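Long-range contact in CrmK (Actinoalloteichus sp. WH1-2216-6, PDB 5I1V), which is a flavoenzyme oxidase with covalently bound FAD that takes part in recycling a shunt product during caerulomycin biosynthesis: residues Y265-A275 with Y368-A379. Residues are numbered along the deposited sequence; the frame is centred on the assembly and turned at random. Where two conformers were deposited one is given.
Sequences YALLECFHRSA and YHCPSAAMEYIA
His-272 meets Tyr-368 in a T-shaped pair: the edge of the tyrosine, led by CD2, stands over the centre of the imidazole face, with the planes at 90°. With CG anti to the backbone N (chi1 -179°), the histidine reaches across to segment 368-379, and both ring nitrogens are engaged: ND1 shares a hydrogen bond of 2.9 Å with Ser-274 OG, while NE2 bonds to the carbonyl of Arg-365. Ser-274 OG in turn accepts a 3.0 Å hydrogen bond from Cys-370 N, and Ser-274 CB packs on His-369 CD2. From here a type I turn, Cys-370 to Ala-373, leads into antiparallel pairing of 265-271 with 374-379, two central strands of the large sheet. His-272 N bonds to Ala-373 O at 2.8 Å. The Tyr-377 ring lies alongside Leu-268 and takes Cys-270 SG at its edge, 4.1 Å from CE2; its OH bonds to His-351, on the face covered by helices 237-253 and 353-364. On the other face, Tyr-265 approaches the FAD-binding residue Phe-123, and Ile-378 approaches Tyr-138, which also binds FAD. Further along this face, Glu-269 and Glu-376 run side by side with carboxylates turned 80° apart, OE2 to OE2 3.0 Å. Two charged carboxylates this close would repel, so the pKa of at least one is probably raised.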
ATOM      1  N   TYR A 265     -18.853   4.999 -13.592  1.00 21.99           N
ATOM      2  CA  TYR A 265     -17.973   5.998 -12.971  1.00 21.67           C
ATOM      3  C   TYR A 265     -16.726   6.099 -13.828  1.00 21.39           C
ATOM      4  O   TYR A 265     -16.096   5.090 -14.139  1.00 20.63           O
ATOM      5  CB  TYR A 265     -17.557   5.533 -11.563  1.00 22.41           C
ATOM      6  CG  TYR A 265     -16.390   6.312 -10.998  1.00 22.99           C
ATOM      7  CD1 TYR A 265     -16.568   7.615 -10.518  1.00 21.46           C
ATOM      8  CD2 TYR A 265     -15.110   5.768 -10.960  1.00 23.96           C
ATOM      9  CE1 TYR A 265     -15.515   8.347 -10.025  1.00 20.89           C
ATOM     10  CE2 TYR A 265     -14.035   6.508 -10.491  1.00 24.32           C
ATOM     11  CZ  TYR A 265     -14.252   7.802 -10.020  1.00 23.78           C
ATOM     12  OH  TYR A 265     -13.196   8.531  -9.517  1.00 26.66           O
ATOM     13  N   ALA A 266     -16.338   7.313 -14.162  1.00 22.17           N
ATOM     14  CA  ALA A 266     -15.124   7.495 -14.946  1.00 22.81           C
ATOM     15  C   ALA A 266     -14.288   8.675 -14.503  1.00 23.57           C
ATOM     16  O   ALA A 266     -14.828   9.702 -14.052  1.00 25.73           O
ATOM     17  CB  ALA A 266     -15.492   7.618 -16.403  1.00 24.05           C
ATOM     18  N   LEU A 267     -12.971   8.517 -14.631  1.00 23.66           N
ATOM     19  CA  LEU A 267     -12.030   9.569 -14.321  1.00 27.75           C
ATOM     20  C   LEU A 267     -11.101   9.782 -15.519  1.00 26.28           C
ATOM     21  O   LEU A 267     -10.462   8.848 -15.977  1.00 29.09           O
ATOM     22  CB  LEU A 267     -11.226   9.191 -13.096  1.00 29.61           C
ATOM     23  CG  LEU A 267     -10.305  10.264 -12.517  1.00 34.90           C
ATOM     24  CD1 LEU A 267     -10.213  10.223 -10.992  1.00 39.94           C
ATOM     25  CD2 LEU A 267      -8.918  10.098 -13.064  1.00 36.53           C
ATOM     26  N   LEU A 268     -11.007  11.025 -15.968  1.00 27.04           N
ATOM     27  CA  LEU A 268     -10.149  11.401 -17.091  1.00 26.29           C
ATOM     28  C   LEU A 268      -8.937  12.165 -16.535  1.00 25.44           C
ATOM     29  O   LEU A 268      -9.102  13.153 -15.879  1.00 26.59           O
ATOM     30  CB  LEU A 268     -10.931  12.293 -18.011  1.00 27.66           C
ATOM     31  CG  LEU A 268     -10.163  12.826 -19.220  1.00 27.24           C
ATOM     32  CD1 LEU A 268      -9.673  11.686 -20.104  1.00 26.97           C
ATOM     33  CD2 LEU A 268     -11.105  13.779 -19.936  1.00 29.44           C
ATOM     34  N   GLU A 269      -7.728  11.686 -16.765  1.00 25.04           N
ATOM     35  CA  GLU A 269      -6.545  12.355 -16.249  1.00 27.73           C
ATOM     36  C   GLU A 269      -5.852  13.001 -17.431  1.00 27.62           C
ATOM     37  O   GLU A 269      -5.331  12.305 -18.304  1.00 26.81           O
ATOM     38  CB  GLU A 269      -5.566  11.384 -15.624  1.00 31.47           C
ATOM     39  CG  GLU A 269      -6.100  10.620 -14.445  1.00 40.00           C
ATOM     40  CD  GLU A 269      -5.013   9.831 -13.712  1.00 48.54           C
ATOM     41  OE1 GLU A 269      -5.048   8.583 -13.787  1.00 50.52           O
ATOM     42  OE2 GLU A 269      -4.121  10.468 -13.075  1.00 53.88           O
ATOM     43  N   CYS A 270      -5.816  14.315 -17.415  1.00 25.72           N
ATOM     44  CA  CYS A 270      -5.140  15.062 -18.454  1.00 29.10           C
ATOM     45  C   CYS A 270      -3.767  15.529 -17.988  1.00 28.26           C
ATOM     46  O   CYS A 270      -3.622  16.639 -17.533  1.00 28.19           O
ATOM     47  CB  CYS A 270      -5.991  16.267 -18.815  1.00 28.66           C
ATOM     48  SG  CYS A 270      -7.663  15.807 -19.284  1.00 31.11           S
ATOM     49  N   PHE A 271      -2.800  14.638 -18.108  1.00 31.28           N
ATOM     50  CA  PHE A 271      -1.427  14.896 -17.807  1.00 32.19           C
ATOM     51  C   PHE A 271      -0.805  15.926 -18.738  1.00 32.65           C
ATOM     52  O   PHE A 271      -1.217  16.074 -19.912  1.00 31.29           O
ATOM     53  CB  PHE A 271      -0.623  13.628 -17.964  1.00 34.36           C
ATOM     54  CG  PHE A 271      -0.951  12.535 -16.977  1.00 35.63           C
ATOM     55  CD1 PHE A 271      -0.519  12.611 -15.659  1.00 38.53           C
ATOM     56  CD2 PHE A 271      -1.612  11.398 -17.389  1.00 36.00           C
ATOM     57  CE1 PHE A 271      -0.796  11.581 -14.764  1.00 37.37           C
ATOM     58  CE2 PHE A 271      -1.867  10.362 -16.523  1.00 36.81           C
ATOM     59  CZ  PHE A 271      -1.456  10.446 -15.202  1.00 38.67           C
ATOM     60  N   HIS A 272       0.200  16.609 -18.212  1.00 30.32           N
ATOM     61  CA  HIS A 272       1.096  17.393 -19.018  1.00 30.41           C
ATOM     62  C   HIS A 272       1.752  16.484 -20.050  1.00 29.26           C
ATOM     63  O   HIS A 272       1.981  15.292 -19.815  1.00 26.37           O
ATOM     64  CB  HIS A 272       2.165  18.078 -18.155  1.00 31.14           C
ATOM     65  CG  HIS A 272       3.097  18.931 -18.946  1.00 30.72           C
ATOM     66  ND1 HIS A 272       4.333  18.486 -19.365  1.00 32.83           N
ATOM     67  CD2 HIS A 272       2.964  20.185 -19.424  1.00 30.52           C
ATOM     68  CE1 HIS A 272       4.918  19.434 -20.082  1.00 33.59           C
ATOM     69  NE2 HIS A 272       4.105  20.476 -20.133  1.00 34.03           N
ATOM     70  N   ARG A 273       2.072  17.092 -21.196  1.00 32.30           N
ATOM     71  CA  ARG A 273       2.652  16.397 -22.337  0.50 31.55           C
ATOM     72  C   ARG A 273       3.817  15.485 -21.974  1.00 32.79           C
ATOM     73  O   ARG A 273       3.950  14.386 -22.525  1.00 30.39           O
ATOM     74  CB  ARG A 273       3.093  17.427 -23.404  0.50 33.10           C
ATOM     75  CG  ARG A 273       3.894  16.844 -24.569  0.50 33.75           C
ATOM     76  CD  ARG A 273       3.983  17.787 -25.773  0.50 35.13           C
ATOM     77  NE  ARG A 273       3.318  17.251 -26.967  0.50 35.58           N
ATOM     78  CZ  ARG A 273       2.352  17.886 -27.616  0.50 36.79           C
ATOM     79  NH1 ARG A 273       1.990  19.078 -27.201  0.50 37.95           N
ATOM     80  NH2 ARG A 273       1.759  17.350 -28.675  0.50 40.57           N
ATOM     81  N   SER A 274       4.681  15.948 -21.074  1.00 33.85           N
ATOM     82  CA  SER A 274       5.862  15.172 -20.687  1.00 35.70           C
ATOM     83  C   SER A 274       5.534  13.819 -20.124  1.00 37.12           C
ATOM     84  O   SER A 274       6.422  12.988 -20.062  1.00 35.81           O
ATOM     85  CB  SER A 274       6.717  15.918 -19.674  1.00 36.56           C
ATOM     86  OG  SER A 274       5.978  16.205 -18.502  1.00 34.87           O
ATOM     87  N   ALA A 275       4.279  13.584 -19.690  1.00 38.07           N
ATOM     88  CA  ALA A 275       3.862  12.232 -19.316  1.00 34.87           C
ATOM     89  C   ALA A 275       3.686  11.311 -20.507  1.00 36.05           C
ATOM     90  O   ALA A 275       3.728  10.099 -20.339  1.00 34.13           O
ATOM     91  CB  ALA A 275       2.565  12.258 -18.497  1.00 36.58           C
ATOM     92  N   TYR A 368       8.251  23.219 -19.902  1.00 45.70           N
ATOM     93  CA  TYR A 368       7.986  22.656 -18.575  1.00 44.12           C
ATOM     94  C   TYR A 368       8.164  21.155 -18.691  1.00 42.49           C
ATOM     95  O   TYR A 368       7.922  20.576 -19.738  1.00 43.04           O
ATOM     96  CB  TYR A 368       6.565  23.012 -18.142  1.00 42.32           C
ATOM     97  CG  TYR A 368       6.159  22.455 -16.786  1.00 42.89           C
ATOM     98  CD1 TYR A 368       6.716  22.956 -15.616  1.00 41.23           C
ATOM     99  CD2 TYR A 368       5.202  21.450 -16.684  1.00 41.08           C
ATOM    100  CE1 TYR A 368       6.349  22.446 -14.371  1.00 40.80           C
ATOM    101  CE2 TYR A 368       4.825  20.938 -15.451  1.00 40.16           C
ATOM    102  CZ  TYR A 368       5.395  21.442 -14.289  1.00 39.55           C
ATOM    103  OH  TYR A 368       5.032  20.952 -13.028  1.00 38.14           O
ATOM    104  N   HIS A 369       8.616  20.515 -17.627  1.00 43.82           N
ATOM    105  CA  HIS A 369       8.708  19.061 -17.641  1.00 44.81           C
ATOM    106  C   HIS A 369       8.281  18.521 -16.270  1.00 43.53           C
ATOM    107  O   HIS A 369       8.821  18.896 -15.230  1.00 38.33           O
ATOM    108  CB  HIS A 369      10.110  18.588 -18.028  1.00 48.82           C
ATOM    109  CG  HIS A 369      10.303  17.103 -17.906  1.00 53.50           C
ATOM    110  ND1 HIS A 369      10.495  16.476 -16.690  1.00 56.84           N
ATOM    111  CD2 HIS A 369      10.329  16.122 -18.841  1.00 55.12           C
ATOM    112  CE1 HIS A 369      10.629  15.175 -16.882  1.00 57.61           C
ATOM    113  NE2 HIS A 369      10.526  14.933 -18.178  1.00 57.80           N
ATOM    114  N   CYS A 370       7.264  17.678 -16.277  1.00 39.13           N
ATOM    115  CA  CYS A 370       6.854  17.014 -15.063  1.00 37.33           C
ATOM    116  C   CYS A 370       5.764  16.032 -15.427  1.00 33.80           C
ATOM    117  O   CYS A 370       4.606  16.413 -15.639  1.00 32.59           O
ATOM    118  CB  CYS A 370       6.405  18.033 -14.021  1.00 35.75           C
ATOM    119  SG  CYS A 370       5.771  17.320 -12.485  1.00 41.58           S
ATOM    120  N   PRO A 371       6.141  14.763 -15.563  1.00 34.27           N
ATOM    121  CA  PRO A 371       5.189  13.759 -15.988  1.00 33.43           C
ATOM    122  C   PRO A 371       4.103  13.515 -14.923  1.00 35.38           C
ATOM    123  O   PRO A 371       3.068  12.940 -15.251  1.00 30.23           O
ATOM    124  CB  PRO A 371       6.044  12.493 -16.168  1.00 36.48           C
ATOM    125  CG  PRO A 371       7.449  12.935 -16.127  1.00 35.63           C
ATOM    126  CD  PRO A 371       7.481  14.206 -15.339  1.00 36.09           C
ATOM    127  N   SER A 372       4.337  13.934 -13.674  1.00 34.97           N
ATOM    128  CA  SER A 372       3.247  13.916 -12.671  1.00 38.29           C
ATOM    129  C   SER A 372       2.253  15.063 -12.716  1.00 35.96           C
ATOM    130  O   SER A 372       1.232  14.993 -12.046  1.00 43.16           O
ATOM    131  CB  SER A 372       3.809  13.840 -11.276  1.00 37.74           C
ATOM    132  OG  SER A 372       4.679  12.758 -11.259  1.00 36.94           O
ATOM    133  N   ALA A 373       2.508  16.107 -13.492  1.00 31.55           N
ATOM    134  CA  ALA A 373       1.581  17.206 -13.558  1.00 28.79           C
ATOM    135  C   ALA A 373       0.333  16.829 -14.348  1.00 28.17           C
ATOM    136  O   ALA A 373       0.425  16.267 -15.436  1.00 27.32           O
ATOM    137  CB  ALA A 373       2.249  18.426 -14.169  1.00 31.83           C
ATOM    138  N   ALA A 374      -0.833  17.159 -13.803  1.00 26.89           N
ATOM    139  CA  ALA A 374      -2.115  16.775 -14.403  1.00 26.40           C
ATOM    140  C   ALA A 374      -3.276  17.599 -13.883  1.00 27.29           C
ATOM    141  O   ALA A 374      -3.229  18.155 -12.777  1.00 27.61           O
ATOM    142  CB  ALA A 374      -2.393  15.316 -14.191  1.00 25.33           C
ATOM    143  N   MET A 375      -4.306  17.693 -14.713  1.00 26.92           N
ATOM    144  CA  MET A 375      -5.622  17.974 -14.214  1.00 28.44           C
ATOM    145  C   MET A 375      -6.499  16.774 -14.521  1.00 27.53           C
ATOM    146  O   MET A 375      -6.250  16.006 -15.459  1.00 29.49           O
ATOM    147  CB  MET A 375      -6.202  19.317 -14.700  1.00 30.94           C
ATOM    148  CG  MET A 375      -6.434  19.463 -16.175  1.00 33.01           C
ATOM    149  SD  MET A 375      -7.107  21.111 -16.546  1.00 34.66           S
ATOM    150  CE  MET A 375      -8.683  21.014 -15.684  1.00 36.70           C
ATOM    151  N   GLU A 376      -7.481  16.581 -13.656  1.00 27.33           N
ATOM    152  CA  GLU A 376      -8.389  15.456 -13.756  1.00 27.83           C
ATOM    153  C   GLU A 376      -9.826  15.892 -13.697  1.00 25.81           C
ATOM    154  O   GLU A 376     -10.182  16.809 -12.956  1.00 25.83           O
ATOM    155  CB  GLU A 376      -8.166  14.465 -12.598  1.00 31.37           C
ATOM    156  CG  GLU A 376      -6.749  14.029 -12.344  1.00 37.16           C
ATOM    157  CD  GLU A 376      -6.629  13.008 -11.186  1.00 45.00           C
ATOM    158  OE1 GLU A 376      -7.537  12.912 -10.310  1.00 43.12           O
ATOM    159  OE2 GLU A 376      -5.601  12.299 -11.151  1.00 52.77           O
ATOM    160  N   TYR A 377     -10.656  15.186 -14.458  1.00 25.62           N
ATOM    161  CA  TYR A 377     -12.095  15.351 -14.422  1.00 27.63           C
ATOM    162  C   TYR A 377     -12.712  14.090 -13.830  1.00 24.25           C
ATOM    163  O   TYR A 377     -12.536  13.009 -14.344  1.00 25.42           O
ATOM    164  CB  TYR A 377     -12.621  15.566 -15.832  1.00 28.88           C
ATOM    165  CG  TYR A 377     -12.199  16.854 -16.439  1.00 28.89           C
ATOM    166  CD1 TYR A 377     -12.962  17.993 -16.265  1.00 30.23           C
ATOM    167  CD2 TYR A 377     -11.064  16.940 -17.219  1.00 30.27           C
ATOM    168  CE1 TYR A 377     -12.611  19.180 -16.846  1.00 31.06           C
ATOM    169  CE2 TYR A 377     -10.704  18.137 -17.804  1.00 31.09           C
ATOM    170  CZ  TYR A 377     -11.497  19.242 -17.632  1.00 30.23           C
ATOM    171  OH  TYR A 377     -11.132  20.437 -18.192  1.00 31.99           O
ATOM    172  N   ILE A 378     -13.463  14.252 -12.758  1.00 23.81           N
ATOM    173  CA  ILE A 378     -13.933  13.131 -11.938  1.00 23.97           C
ATOM    174  C   ILE A 378     -15.454  13.099 -11.878  1.00 23.46           C
ATOM    175  O   ILE A 378     -16.064  14.016 -11.380  1.00 22.64           O
ATOM    176  CB  ILE A 378     -13.411  13.288 -10.492  1.00 27.04           C
ATOM    177  CG1 ILE A 378     -11.892  13.453 -10.497  1.00 29.88           C
ATOM    178  CG2 ILE A 378     -13.819  12.082  -9.628  1.00 27.98           C
ATOM    179  CD1 ILE A 378     -11.305  14.131  -9.286  1.00 35.74           C
ATOM    180  N   ALA A 379     -16.046  12.035 -12.382  1.00 22.75           N
ATOM    181  CA  ALA A 379     -17.473  11.849 -12.392  1.00 23.12           C
ATOM    182  C   ALA A 379     -17.987  11.881 -10.939  1.00 22.46           C
ATOM    183  O   ALA A 379     -17.283  11.457 -10.042  1.00 23.62           O
ATOM    184  CB  ALA A 379     -17.803  10.529 -13.016  1.00 24.67           C
TER